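Local atomic coordinates of putative ATP-grasp superfamily protein (Archaeoglobus fulgidus, PDB entry 3DF7), a protein that is of unknown function but belongs to the ATP-grasp superfamily, and so probably binds ATP together with a metal ion. Residues K116-R119 / Q123-Q126; K181-N186 / D266-G271; A198-R203 / S257-A262; E163-I168 / Y241-N246; A106-K111 / I245-T250. All coordinates share one frame; numbering follows the deposited sequence.

Interaction 1. Residues K116-R119 / Q123-Q126; sequences KKLR and QVPQ
R119 and V124 bring the two backbones closest, with their CA atoms 6.0 Å apart, where the chain folds back after helix 111-118. No direct hydrogen bond joins the segments. A water does so instead, donating to R119 O at 2.9 Å and accepting from V124 N at 3.3 Å, so that the returning chain is tied to R119 through solvent. V124 carries the side-chain contact with both of its methyl branches. CG1, anti to the carbonyl carbon (chi1 -61°), lies 3.9 Å from L118 CB, while CG2, set between the backbone N and the carbonyl carbon, comes 3.9 Å from R119 CA and meets that residue at its backbone. The arginine side chain leads away from V124, and its guanidinium has K116 CG over one face, offset toward the rim. Q123 braces its own segment, its NE2 donating to V124 O at 3.1 Å from above the carbonyl plane. Beyond the valine, L118 packs on V242 and I245 of strand 240-246. The contact is a helix-to-strand connection that leads from helix 111-118 into the small three-stranded antiparallel sheet, entered at strand 127-128, within the ATP-grasp domain.

Interaction 2. Residues K181-N186 / D266-G271; sequences KCLSVN and DLLAGG
L267 and L268 bring the last turn of helix 264-268 against L183 of strand 180-191. The preceding residue, D266, works through its backbone O and through a side chain that bonds Y38 and the N of S263. L267 bears most of the packing: its CB sits 3.9 Å from L183 CD2 and 4.1 Å from L183 CD1, while its own CD1 reaches back to L183 CB at 4.2 Å. The two leucines lie alongside each other, running in opposite senses. L183 points to the helix from a classic beta bulge, in which it and S184 both face S173 of the neighbouring strand. L268 starts away from the strand, yet its CD2 returns to 4.4 Å from L183 CD1. Past A269, where the backbone departs from helical geometry, a Schellman motif ends the helix: G270 takes positive phi (92°) and its N bonds L267 O at 3.1 Å, while G271 N bonds D266 O at 2.8 Å. A CB on G270 would collide with the preceding carbonyl O. G271 O accepts a hydrogen bond from a water that also donates to L267 O, and K181 NZ reaches this water through a weak bond.

Interaction 3. Residues A198-R203 / S257-A262; sequences AVVPAR and SRAYGA
V200, the last residue of strand 194-200, and P201 just after it receive the phenol of Y260 from helix 256-260. In V200 the CG1 branch stands opposite the backbone N (chi1 -176°), which sends it to the hydroxyl end of the tyrosine: CG1 is 3.3 Å from Y260 OH and 3.7 Å from Y260 CE2. The valine and tyrosine side chains are roughly perpendicular. Y260 itself has CG opposite its carbonyl carbon (chi1 -53°); although its CB does not point at the strand, the length of the ring carries the hydroxyl there. P201 follows a cis peptide bond, and its CB lies 3.4 Å from Y260 OH. A259 fills in from the helix side. Its CB rests 4.1 Å above the centre of the Y260 ring plane, on one face, and meets V200 O at 3.7 Å. G261, with positive phi, turns the chain out of the helix. The contact thus joins a helix to the large antiparallel sheet by van der Waals packing, with no hydrogen bond across it. The hydroxyl is crowded by V200 and P201 but satisfied by S184 OG on the adjacent strand, and such buried, largely apolar surroundings would probably keep the phenol neutral.

Interaction 4. Residues E163-I168 / Y241-N246; sequences EFIEGI and YVIEIN
Y241 OH and E163 OE2 hold one water between them, at 2.6 Å from the hydroxyl and 2.9 Å from the carboxylate oxygen, to which the water donates. The other carboxylate oxygen of E163, OE1, takes the N-H of Q126, so both oxygens have a partner. The tyrosine lies near the start of strand 240-246, an outer strand of the large antiparallel sheet in the ATP-grasp domain, and that strand carries a classic beta bulge where I243 and E244 both face D233. Against it lies the linker from strand 159-163 to strand 168-176, which leads from the small antiparallel sheet to the large one. I165 bears the weight of the contact. Its CD1 forms a CH-pi interaction over one face of the Y241 ring, 3.9 Å from the centroid and 22° off the normal, displaced toward the CD1-CE1 side. The chain is folded to get there: CG1 stands opposite the carbonyl carbon (chi1 -57°) and the second torsion (chi2 -59°) bends the methyl back over the ring. The CG2 branch comes to the other flank, 4.0 Å from Y241 CD2, and the two side chains stand nearly at right angles. An alanine in place of the tyrosine would remove both the ring and the hydroxyl, and would probably strand the I165 methyl without its aromatic face and the E163-bound water without its second anchor. V235, on strand 228-236, packs on both I165 and I243. Farther along the strand the contact thins, and I165 CG1 ends 4.5 Å from I243 CD1.

Interaction 5. Residues A106-K111 / I245-T250; sequences AVTSDK and INARLT
T108 meets I245 and A247 without any flat side chain between them; the flat group nearby is the guanidinium of R248, which has the N246 side chain over one face. Its NH1 donates to L249 O at 2.9 Å, in the carbonyl plane though tilted from the guanidinium plane, and its NE forms a salt bridge with E79. Across the contact the threonine does the touching with two branches. CG2 packs on I245 CG2 at 3.8 Å, while OG1 lies between the backbone N and the carbonyl carbon (chi1 64°) and faces A247 CB at 3.8 Å. T108 CB presses on I245 O at 3.4 Å. One water knits the polar atoms together: it accepts from T108 OG1 at 2.8 Å and from A247 N at 2.9 Å, and donates to I245 O at 2.8 Å. OG1 also makes a weak hydrogen bond with I105 O in its own helix. A247 is the centre of an inverse gamma turn that bends the chain off the end of strand 240-246. In ATP-grasp enzymes the corresponding strand end borders the nucleotide and metal site, as is probably the case here. With a valine in place of the threonine, the hydroxyl is gone, and the water would probably be held less firmly between I245 O and A247 N. Just beyond T108, D110 caps the next helix through W112 N and pairs with R141. The threonine thus uses both its branches on the same segment, its methyl packing on isoleucine and its hydroxyl linking, through water, I245 O near the strand end and A247 N in the turn.

In the fold
Strand 240-246 ties together much of this set. Interactions 4 and 5 share I245 and N246, with centres about 14 Å apart. Interaction 1 lies against the same strand, its centre about 10 Å from that of interaction 4, and is nested along the chain inside the loop closed by interaction 5. Interactions 2 and 3 form a second group, centres about 11 Å apart, with interaction 3 nested inside interaction 2 and strands 180-191 and 194-200 adjacent. Between groups, centres lie about 19 to 29 Å apart; in sequence, the segments of interactions 2 and 3 alternate with those of 4 and 5. Interactions 2 to 5 all reach the large antiparallel sheet, consistent with an ATP-grasp fold.

Interaction 1. Residues K116-R119 / Q123-Q126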
# COMPACT_ATOMS: atom_id res chain seq x y z
N LYS A 116 -15.90 1.74 12.05
CA LYS A 116 -17.32 2.06 12.02
C LYS A 116 -17.90 1.96 10.62
O LYS A 116 -19.07 1.62 10.44
CB LYS A 116 -17.56 3.47 12.58
CG LYS A 116 -17.08 3.64 14.01
CD LYS A 116 -17.56 4.96 14.63
CE LYS A 116 -17.04 6.17 13.88
NZ LYS A 116 -17.50 7.44 14.51
N LYS A 117 -17.08 2.24 9.62
CA LYS A 117 -17.53 2.18 8.23
C LYS A 117 -17.76 0.74 7.77
O LYS A 117 -18.73 0.45 7.08
CB LYS A 117 -16.50 2.85 7.31
CG LYS A 117 -17.00 3.10 5.89
CD LYS A 117 -17.93 4.30 5.85
CE LYS A 117 -18.49 4.52 4.46
NZ LYS A 117 -19.41 3.43 4.04
N LEU A 118 -16.87 -0.16 8.18
CA LEU A 118 -16.95 -1.56 7.76
C LEU A 118 -17.73 -2.56 8.62
O LEU A 118 -18.31 -3.51 8.08
CB LEU A 118 -15.53 -2.12 7.59
CG LEU A 118 -14.58 -1.40 6.63
CD1 LEU A 118 -13.21 -2.05 6.70
CD2 LEU A 118 -15.14 -1.44 5.22
N ARG A 119 -17.75 -2.36 9.93
CA ARG A 119 -18.38 -3.31 10.85
C ARG A 119 -19.70 -3.98 10.48
O ARG A 119 -19.88 -5.16 10.76
CB ARG A 119 -18.49 -2.71 12.26
CG ARG A 119 -19.33 -1.47 12.36
CD ARG A 119 -19.44 -1.03 13.82
NE ARG A 119 -20.03 0.29 13.94
CZ ARG A 119 -20.17 0.94 15.09
NH1 ARG A 119 -19.77 0.39 16.22
NH2 ARG A 119 -20.70 2.16 15.10
N GLN A 123 -16.69 -8.74 7.78
CA GLN A 123 -16.11 -9.20 9.04
C GLN A 123 -14.85 -8.44 9.43
O GLN A 123 -13.89 -8.40 8.66
CB GLN A 123 -15.79 -10.69 8.97
CG GLN A 123 -15.30 -11.25 10.29
CD GLN A 123 -16.38 -11.23 11.36
OE1 GLN A 123 -17.44 -11.84 11.20
NE2 GLN A 123 -16.11 -10.53 12.45
N VAL A 124 -14.87 -7.84 10.61
CA VAL A 124 -13.72 -7.11 11.14
C VAL A 124 -13.52 -7.55 12.59
O VAL A 124 -14.44 -8.07 13.22
CB VAL A 124 -13.91 -5.57 11.10
CG1 VAL A 124 -14.10 -5.10 9.67
CG2 VAL A 124 -15.09 -5.17 11.98
N PRO A 125 -12.32 -7.35 13.13
CA PRO A 125 -12.10 -7.76 14.52
C PRO A 125 -12.73 -6.76 15.49
O PRO A 125 -12.97 -5.60 15.13
CB PRO A 125 -10.58 -7.81 14.64
CG PRO A 125 -10.14 -6.74 13.69
CD PRO A 125 -11.06 -6.91 12.50
N GLN A 126 -13.02 -7.20 16.71
CA GLN A 126 -13.59 -6.29 17.70
C GLN A 126 -12.63 -5.12 17.80
O GLN A 126 -11.41 -5.33 17.87
CB GLN A 126 -13.72 -6.97 19.06
CG GLN A 126 -14.80 -8.04 19.13
CD GLN A 126 -15.00 -8.55 20.55
OE1 GLN A 126 -15.17 -7.76 21.48
NE2 GLN A 126 -14.97 -9.86 20.71
O HOH W 1 -17.95 -7.24 11.49

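Interaction 2. Residues K181-N186 / D266-G271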
# COMPACT_ATOMS: atom_id res chain seq x y z
N LYS A 181 -11.52 -5.54 -9.45
CA LYS A 181 -10.81 -6.70 -9.97
C LYS A 181 -9.62 -7.07 -9.09
O LYS A 181 -8.87 -6.19 -8.66
CB LYS A 181 -10.34 -6.40 -11.40
CG LYS A 181 -9.74 -7.59 -12.13
CD LYS A 181 -9.43 -7.22 -13.57
CE LYS A 181 -8.99 -8.43 -14.38
NZ LYS A 181 -8.73 -8.05 -15.81
N CYS A 182 -9.47 -8.36 -8.82
CA CYS A 182 -8.36 -8.82 -8.00
C CYS A 182 -7.12 -8.93 -8.87
O CYS A 182 -7.12 -9.62 -9.89
CB CYS A 182 -8.65 -10.18 -7.38
SG CYS A 182 -7.27 -10.82 -6.40
N LEU A 183 -6.06 -8.25 -8.45
CA LEU A 183 -4.81 -8.27 -9.19
C LEU A 183 -3.86 -9.31 -8.62
O LEU A 183 -3.11 -9.95 -9.35
CB LEU A 183 -4.14 -6.90 -9.13
CG LEU A 183 -4.93 -5.69 -9.64
CD1 LEU A 183 -4.02 -4.47 -9.61
CD2 LEU A 183 -5.44 -5.95 -11.06
N SER A 184 -3.91 -9.47 -7.30
CA SER A 184 -3.02 -10.42 -6.64
C SER A 184 -3.40 -10.63 -5.18
O SER A 184 -3.96 -9.74 -4.54
CB SER A 184 -1.58 -9.88 -6.70
OG SER A 184 -0.67 -10.74 -6.03
N VAL A 185 -3.12 -11.83 -4.68
CA VAL A 185 -3.36 -12.15 -3.28
C VAL A 185 -1.97 -12.46 -2.75
O VAL A 185 -1.28 -13.35 -3.26
CB VAL A 185 -4.29 -13.36 -3.09
CG1 VAL A 185 -4.37 -13.73 -1.61
CG2 VAL A 185 -5.69 -13.02 -3.60
N ASN A 186 -1.55 -11.70 -1.74
CA ASN A 186 -0.21 -11.83 -1.19
C ASN A 186 -0.18 -12.31 0.25
O ASN A 186 -1.08 -12.05 1.03
CB ASN A 186 0.51 -10.49 -1.28
CG ASN A 186 -0.03 -9.63 -2.41
OD1 ASN A 186 -0.74 -8.64 -2.17
ND2 ASN A 186 0.30 -9.99 -3.64
N ASP A 266 0.52 -2.23 -15.95
CA ASP A 266 -0.02 -3.11 -16.97
C ASP A 266 -1.38 -3.63 -16.51
O ASP A 266 -2.35 -3.65 -17.26
CB ASP A 266 0.91 -4.31 -17.21
CG ASP A 266 2.22 -3.93 -17.88
OD1 ASP A 266 2.19 -3.13 -18.84
OD2 ASP A 266 3.27 -4.44 -17.45
N LEU A 267 -1.43 -4.05 -15.25
CA LEU A 267 -2.65 -4.59 -14.67
C LEU A 267 -3.78 -3.57 -14.58
O LEU A 267 -4.94 -3.88 -14.86
CB LEU A 267 -2.34 -5.19 -13.29
CG LEU A 267 -1.40 -6.40 -13.35
CD1 LEU A 267 -1.06 -6.88 -11.95
CD2 LEU A 267 -2.07 -7.52 -14.15
N LEU A 268 -3.44 -2.34 -14.21
CA LEU A 268 -4.46 -1.29 -14.11
C LEU A 268 -4.94 -0.92 -15.51
O LEU A 268 -6.05 -0.42 -15.68
CB LEU A 268 -3.89 -0.05 -13.41
CG LEU A 268 -3.62 -0.20 -11.91
CD1 LEU A 268 -2.95 1.06 -11.38
CD2 LEU A 268 -4.93 -0.47 -11.18
N ALA A 269 -4.10 -1.18 -16.50
CA ALA A 269 -4.43 -0.87 -17.89
C ALA A 269 -5.25 -1.98 -18.54
O ALA A 269 -5.50 -1.94 -19.75
CB ALA A 269 -3.16 -0.62 -18.68
N GLY A 270 -5.65 -2.98 -17.76
CA GLY A 270 -6.43 -4.07 -18.30
C GLY A 270 -5.60 -5.25 -18.78
O GLY A 270 -6.14 -6.27 -19.20
N GLY A 271 -4.28 -5.10 -18.73
CA GLY A 271 -3.41 -6.17 -19.16
C GLY A 271 -3.55 -7.36 -18.23
O GLY A 271 -3.98 -7.21 -17.09
O HOH W 2 -5.73 -6.34 -15.45

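Interaction 3. Residues A198-R203 / S257-A262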
# COMPACT_ATOMS: atom_id res chain seq x y z
N ALA A 198 6.86 -10.37 2.15
CA ALA A 198 5.63 -10.83 1.51
C ALA A 198 5.98 -11.91 0.51
O ALA A 198 7.12 -11.99 0.03
CB ALA A 198 4.92 -9.67 0.81
N VAL A 199 5.01 -12.77 0.21
CA VAL A 199 5.19 -13.84 -0.75
C VAL A 199 4.10 -13.62 -1.79
O VAL A 199 2.91 -13.57 -1.46
CB VAL A 199 5.03 -15.23 -0.09
CG1 VAL A 199 5.21 -16.32 -1.13
CG2 VAL A 199 6.06 -15.39 1.02
N VAL A 200 4.51 -13.45 -3.05
CA VAL A 200 3.59 -13.19 -4.15
C VAL A 200 3.74 -14.23 -5.26
O VAL A 200 4.79 -14.33 -5.89
CB VAL A 200 3.88 -11.79 -4.76
CG1 VAL A 200 2.88 -11.46 -5.86
CG2 VAL A 200 3.86 -10.72 -3.67
N PRO A 201 2.68 -15.03 -5.53
CA PRO A 201 1.38 -15.01 -4.85
C PRO A 201 1.41 -15.79 -3.54
O PRO A 201 2.35 -16.54 -3.27
CB PRO A 201 0.45 -15.66 -5.88
CG PRO A 201 1.35 -16.70 -6.49
CD PRO A 201 2.65 -15.94 -6.69
N ALA A 202 0.36 -15.62 -2.73
CA ALA A 202 0.28 -16.28 -1.44
C ALA A 202 0.28 -17.80 -1.56
O ALA A 202 -0.24 -18.37 -2.52
CB ALA A 202 -0.98 -15.82 -0.70
N ARG A 203 0.87 -18.45 -0.57
CA ARG A 203 0.93 -19.91 -0.53
C ARG A 203 -0.30 -20.36 0.25
O ARG A 203 -0.21 -20.75 1.42
CB ARG A 203 2.22 -20.36 0.16
CG ARG A 203 3.48 -19.92 -0.59
CD ARG A 203 4.75 -20.13 0.22
NE ARG A 203 4.79 -19.26 1.40
CZ ARG A 203 5.82 -19.20 2.24
NH1 ARG A 203 6.90 -19.95 2.04
NH2 ARG A 203 5.77 -18.38 3.29
N SER A 257 6.26 -7.49 -11.58
CA SER A 257 6.97 -7.76 -12.83
C SER A 257 7.60 -9.15 -12.86
O SER A 257 7.44 -9.88 -13.83
CB SER A 257 8.05 -6.71 -13.08
OG SER A 257 7.46 -5.47 -13.46
N ARG A 258 8.33 -9.50 -11.81
CA ARG A 258 8.97 -10.80 -11.74
C ARG A 258 7.95 -11.92 -11.54
O ARG A 258 8.00 -12.94 -12.23
CB ARG A 258 10.00 -10.83 -10.60
CG ARG A 258 11.30 -10.08 -10.94
CD ARG A 258 12.16 -9.87 -9.70
NE ARG A 258 12.56 -11.13 -9.07
CZ ARG A 258 13.73 -11.73 -9.26
NH1 ARG A 258 14.64 -11.19 -10.06
NH2 ARG A 258 13.98 -12.88 -8.65
N ALA A 259 7.02 -11.73 -10.61
CA ALA A 259 6.02 -12.75 -10.34
C ALA A 259 5.00 -13.00 -11.45
O ALA A 259 4.66 -14.15 -11.74
CB ALA A 259 5.27 -12.41 -9.05
N TYR A 260 4.54 -11.93 -12.10
CA TYR A 260 3.51 -12.07 -13.12
C TYR A 260 3.84 -11.65 -14.54
O TYR A 260 3.06 -11.91 -15.47
CB TYR A 260 2.26 -11.30 -12.68
CG TYR A 260 1.77 -11.69 -11.30
CD1 TYR A 260 1.48 -13.02 -10.99
CD2 TYR A 260 1.55 -10.72 -10.32
CE1 TYR A 260 0.99 -13.37 -9.73
CE2 TYR A 260 1.06 -11.06 -9.07
CZ TYR A 260 0.78 -12.39 -8.78
OH TYR A 260 0.30 -12.74 -7.54
N GLY A 261 4.99 -11.01 -14.73
CA GLY A 261 5.35 -10.56 -16.06
C GLY A 261 4.51 -9.36 -16.43
O GLY A 261 4.37 -9.02 -17.61
N ALA A 262 3.94 -8.70 -15.42
CA ALA A 262 3.10 -7.52 -15.63
C ALA A 262 3.25 -6.58 -14.44
O ALA A 262 3.20 -7.02 -13.29
CB ALA A 262 1.65 -7.94 -15.78

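Interaction 4. Residues E163-I168 / Y241-N246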
# COMPACT_ATOMS: atom_id res chain seq x y z
N GLU A 163 -8.98 -6.53 18.67
CA GLU A 163 -8.88 -7.96 18.88
C GLU A 163 -7.79 -8.56 18.00
O GLU A 163 -7.70 -8.26 16.81
CB GLU A 163 -10.24 -8.61 18.56
CG GLU A 163 -10.20 -10.11 18.29
CD GLU A 163 -11.56 -10.69 17.95
OE1 GLU A 163 -12.38 -9.97 17.35
OE2 GLU A 163 -11.81 -11.86 18.28
N PHE A 164 -6.96 -9.41 18.59
CA PHE A 164 -5.89 -10.05 17.85
C PHE A 164 -6.47 -11.27 17.15
O PHE A 164 -7.06 -12.14 17.79
CB PHE A 164 -4.77 -10.50 18.78
CG PHE A 164 -3.60 -11.12 18.06
CD1 PHE A 164 -2.66 -10.32 17.43
CD2 PHE A 164 -3.48 -12.50 17.99
CE1 PHE A 164 -1.59 -10.90 16.73
CE2 PHE A 164 -2.42 -13.09 17.29
CZ PHE A 164 -1.47 -12.28 16.66
N ILE A 165 -6.29 -11.34 15.84
CA ILE A 165 -6.79 -12.46 15.07
C ILE A 165 -5.62 -13.37 14.74
O ILE A 165 -4.65 -12.95 14.11
CB ILE A 165 -7.46 -11.99 13.77
CG1 ILE A 165 -8.58 -10.99 14.09
CG2 ILE A 165 -7.99 -13.18 12.99
CD1 ILE A 165 -9.68 -11.55 14.99
N GLU A 166 -5.71 -14.62 15.17
CA GLU A 166 -4.64 -15.59 14.93
C GLU A 166 -4.90 -16.37 13.65
O GLU A 166 -5.93 -17.03 13.51
CB GLU A 166 -4.55 -16.55 16.11
CG GLU A 166 -3.39 -17.53 16.04
CD GLU A 166 -3.22 -18.31 17.33
OE1 GLU A 166 -3.05 -17.67 18.39
OE2 GLU A 166 -3.26 -19.56 17.30
N GLY A 167 -3.96 -16.30 12.71
CA GLY A 167 -4.12 -17.01 11.46
C GLY A 167 -3.18 -16.55 10.37
O GLY A 167 -2.17 -15.90 10.64
N ILE A 168 -3.51 -16.90 9.13
CA ILE A 168 -2.70 -16.54 7.97
C ILE A 168 -2.84 -15.04 7.70
O ILE A 168 -3.95 -14.54 7.53
CB ILE A 168 -3.19 -17.30 6.73
CG1 ILE A 168 -3.29 -18.80 7.04
CG2 ILE A 168 -2.25 -17.05 5.56
CD1 ILE A 168 -3.96 -19.62 5.96
N TYR A 241 -10.90 -11.91 8.03
CA TYR A 241 -11.12 -10.76 8.90
C TYR A 241 -10.38 -9.59 8.24
O TYR A 241 -9.18 -9.69 7.99
CB TYR A 241 -10.52 -10.99 10.29
CG TYR A 241 -11.41 -11.74 11.26
CD1 TYR A 241 -12.10 -11.05 12.26
CD2 TYR A 241 -11.54 -13.12 11.19
CE1 TYR A 241 -12.90 -11.74 13.17
CE2 TYR A 241 -12.34 -13.81 12.09
CZ TYR A 241 -13.01 -13.11 13.08
OH TYR A 241 -13.80 -13.79 13.98
N VAL A 242 -11.11 -8.52 7.93
CA VAL A 242 -10.50 -7.34 7.31
C VAL A 242 -9.89 -6.47 8.40
O VAL A 242 -10.59 -6.01 9.32
CB VAL A 242 -11.55 -6.53 6.52
CG1 VAL A 242 -10.95 -5.24 6.01
CG2 VAL A 242 -12.05 -7.36 5.34
N ILE A 243 -8.59 -6.24 8.29
CA ILE A 243 -7.84 -5.47 9.27
C ILE A 243 -7.55 -4.03 8.85
O ILE A 243 -7.60 -3.11 9.68
CB ILE A 243 -6.47 -6.14 9.54
CG1 ILE A 243 -6.66 -7.64 9.76
CG2 ILE A 243 -5.81 -5.49 10.76
CD1 ILE A 243 -7.54 -7.99 10.94
N GLU A 244 -7.24 -3.83 7.58
CA GLU A 244 -6.89 -2.49 7.12
C GLU A 244 -7.08 -2.33 5.62
O GLU A 244 -7.07 -3.31 4.87
CB GLU A 244 -5.42 -2.24 7.50
CG GLU A 244 -4.82 -0.94 7.01
CD GLU A 244 -3.41 -0.73 7.54
OE1 GLU A 244 -3.23 -0.76 8.78
OE2 GLU A 244 -2.49 -0.52 6.73
N ILE A 245 -7.27 -1.09 5.19
CA ILE A 245 -7.42 -0.79 3.78
C ILE A 245 -6.42 0.31 3.43
O ILE A 245 -6.51 1.42 3.95
CB ILE A 245 -8.84 -0.30 3.42
CG1 ILE A 245 -9.85 -1.44 3.60
CG2 ILE A 245 -8.86 0.21 1.98
CD1 ILE A 245 -11.28 -1.04 3.25
N ASN A 246 -5.48 -0.01 2.55
CA ASN A 246 -4.48 0.96 2.12
C ASN A 246 -4.91 1.48 0.76
O ASN A 246 -4.82 0.77 -0.24
CB ASN A 246 -3.10 0.31 2.03
CG ASN A 246 -2.60 -0.19 3.37
OD1 ASN A 246 -2.33 0.60 4.28
ND2 ASN A 246 -2.49 -1.50 3.51
O HOH W 3 -12.51 -13.84 16.24

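Interaction 5. Residues A106-K111 / I245-T250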
# COMPACT_ATOMS: atom_id res chain seq x y z
N ALA A 106 -9.60 9.75 3.82
CA ALA A 106 -9.82 10.28 5.16
C ALA A 106 -10.42 9.19 6.05
O ALA A 106 -10.15 9.14 7.25
CB ALA A 106 -10.76 11.48 5.11
N VAL A 107 -11.21 8.30 5.45
CA VAL A 107 -11.83 7.21 6.19
C VAL A 107 -10.85 6.06 6.44
O VAL A 107 -10.72 5.58 7.57
CB VAL A 107 -13.06 6.64 5.46
CG1 VAL A 107 -13.59 5.41 6.19
CG2 VAL A 107 -14.15 7.70 5.37
N THR A 108 -10.16 5.62 5.39
CA THR A 108 -9.22 4.52 5.52
C THR A 108 -7.98 4.87 6.34
O THR A 108 -7.31 3.98 6.86
CB THR A 108 -8.76 3.99 4.13
OG1 THR A 108 -8.04 5.02 3.43
CG2 THR A 108 -9.96 3.56 3.30
N SER A 109 -7.69 6.17 6.46
CA SER A 109 -6.52 6.62 7.22
C SER A 109 -6.72 6.57 8.73
O SER A 109 -5.75 6.51 9.48
CB SER A 109 -6.16 8.05 6.81
OG SER A 109 -5.71 8.09 5.47
N ASP A 110 -7.98 6.62 9.15
CA ASP A 110 -8.31 6.57 10.57
C ASP A 110 -8.94 5.21 10.84
O ASP A 110 -10.09 4.97 10.46
CB ASP A 110 -9.31 7.68 10.92
CG ASP A 110 -9.56 7.79 12.41
OD1 ASP A 110 -9.57 6.74 13.09
OD2 ASP A 110 -9.75 8.92 12.90
N LYS A 111 -8.20 4.33 11.51
CA LYS A 111 -8.69 2.99 11.79
C LYS A 111 -10.01 2.97 12.56
O LYS A 111 -10.81 2.04 12.41
CB LYS A 111 -7.63 2.19 12.55
CG LYS A 111 -6.33 2.01 11.77
CD LYS A 111 -5.39 1.03 12.46
CE LYS A 111 -4.04 0.99 11.76
NZ LYS A 111 -3.31 2.28 11.88
N ILE A 245 -7.27 -1.09 5.19
CA ILE A 245 -7.42 -0.79 3.78
C ILE A 245 -6.42 0.31 3.43
O ILE A 245 -6.51 1.42 3.95
CB ILE A 245 -8.84 -0.30 3.42
CG1 ILE A 245 -9.85 -1.44 3.60
CG2 ILE A 245 -8.86 0.21 1.98
CD1 ILE A 245 -11.28 -1.04 3.25
N ASN A 246 -5.48 -0.01 2.55
CA ASN A 246 -4.48 0.96 2.12
C ASN A 246 -4.91 1.48 0.76
O ASN A 246 -4.82 0.77 -0.24
CB ASN A 246 -3.10 0.31 2.03
CG ASN A 246 -2.60 -0.19 3.37
OD1 ASN A 246 -2.33 0.60 4.28
ND2 ASN A 246 -2.49 -1.50 3.51
N ALA A 247 -5.42 2.71 0.74
CA ALA A 247 -5.88 3.33 -0.50
C ALA A 247 -4.68 3.95 -1.20
O ALA A 247 -4.64 5.16 -1.42
CB ALA A 247 -6.94 4.38 -0.19
N ARG A 248 -3.72 3.11 -1.55
CA ARG A 248 -2.49 3.54 -2.21
C ARG A 248 -1.71 2.29 -2.56
O ARG A 248 -2.04 1.20 -2.09
CB ARG A 248 -1.64 4.36 -1.23
CG ARG A 248 -1.32 3.58 0.05
CD ARG A 248 -0.22 4.23 0.88
NE ARG A 248 -0.05 3.59 2.19
CZ ARG A 248 0.63 2.47 2.40
NH1 ARG A 248 1.23 1.83 1.40
NH2 ARG A 248 0.72 1.98 3.63
N LEU A 249 -0.66 2.44 -3.36
CA LEU A 249 0.18 1.29 -3.70
C LEU A 249 0.73 0.71 -2.40
O LEU A 249 0.95 1.44 -1.43
CB LEU A 249 1.35 1.73 -4.57
CG LEU A 249 1.06 2.24 -5.97
CD1 LEU A 249 2.37 2.41 -6.74
CD2 LEU A 249 0.16 1.26 -6.69
N THR A 250 0.94 -0.60 -2.38
CA THR A 250 1.50 -1.27 -1.21
C THR A 250 2.73 -2.04 -1.69
O THR A 250 2.84 -2.37 -2.88
CB THR A 250 0.48 -2.23 -0.53
OG1 THR A 250 0.01 -3.19 -1.48
CG2 THR A 250 -0.70 -1.43 0.02
O HOH W 4 -5.48 3.95 3.37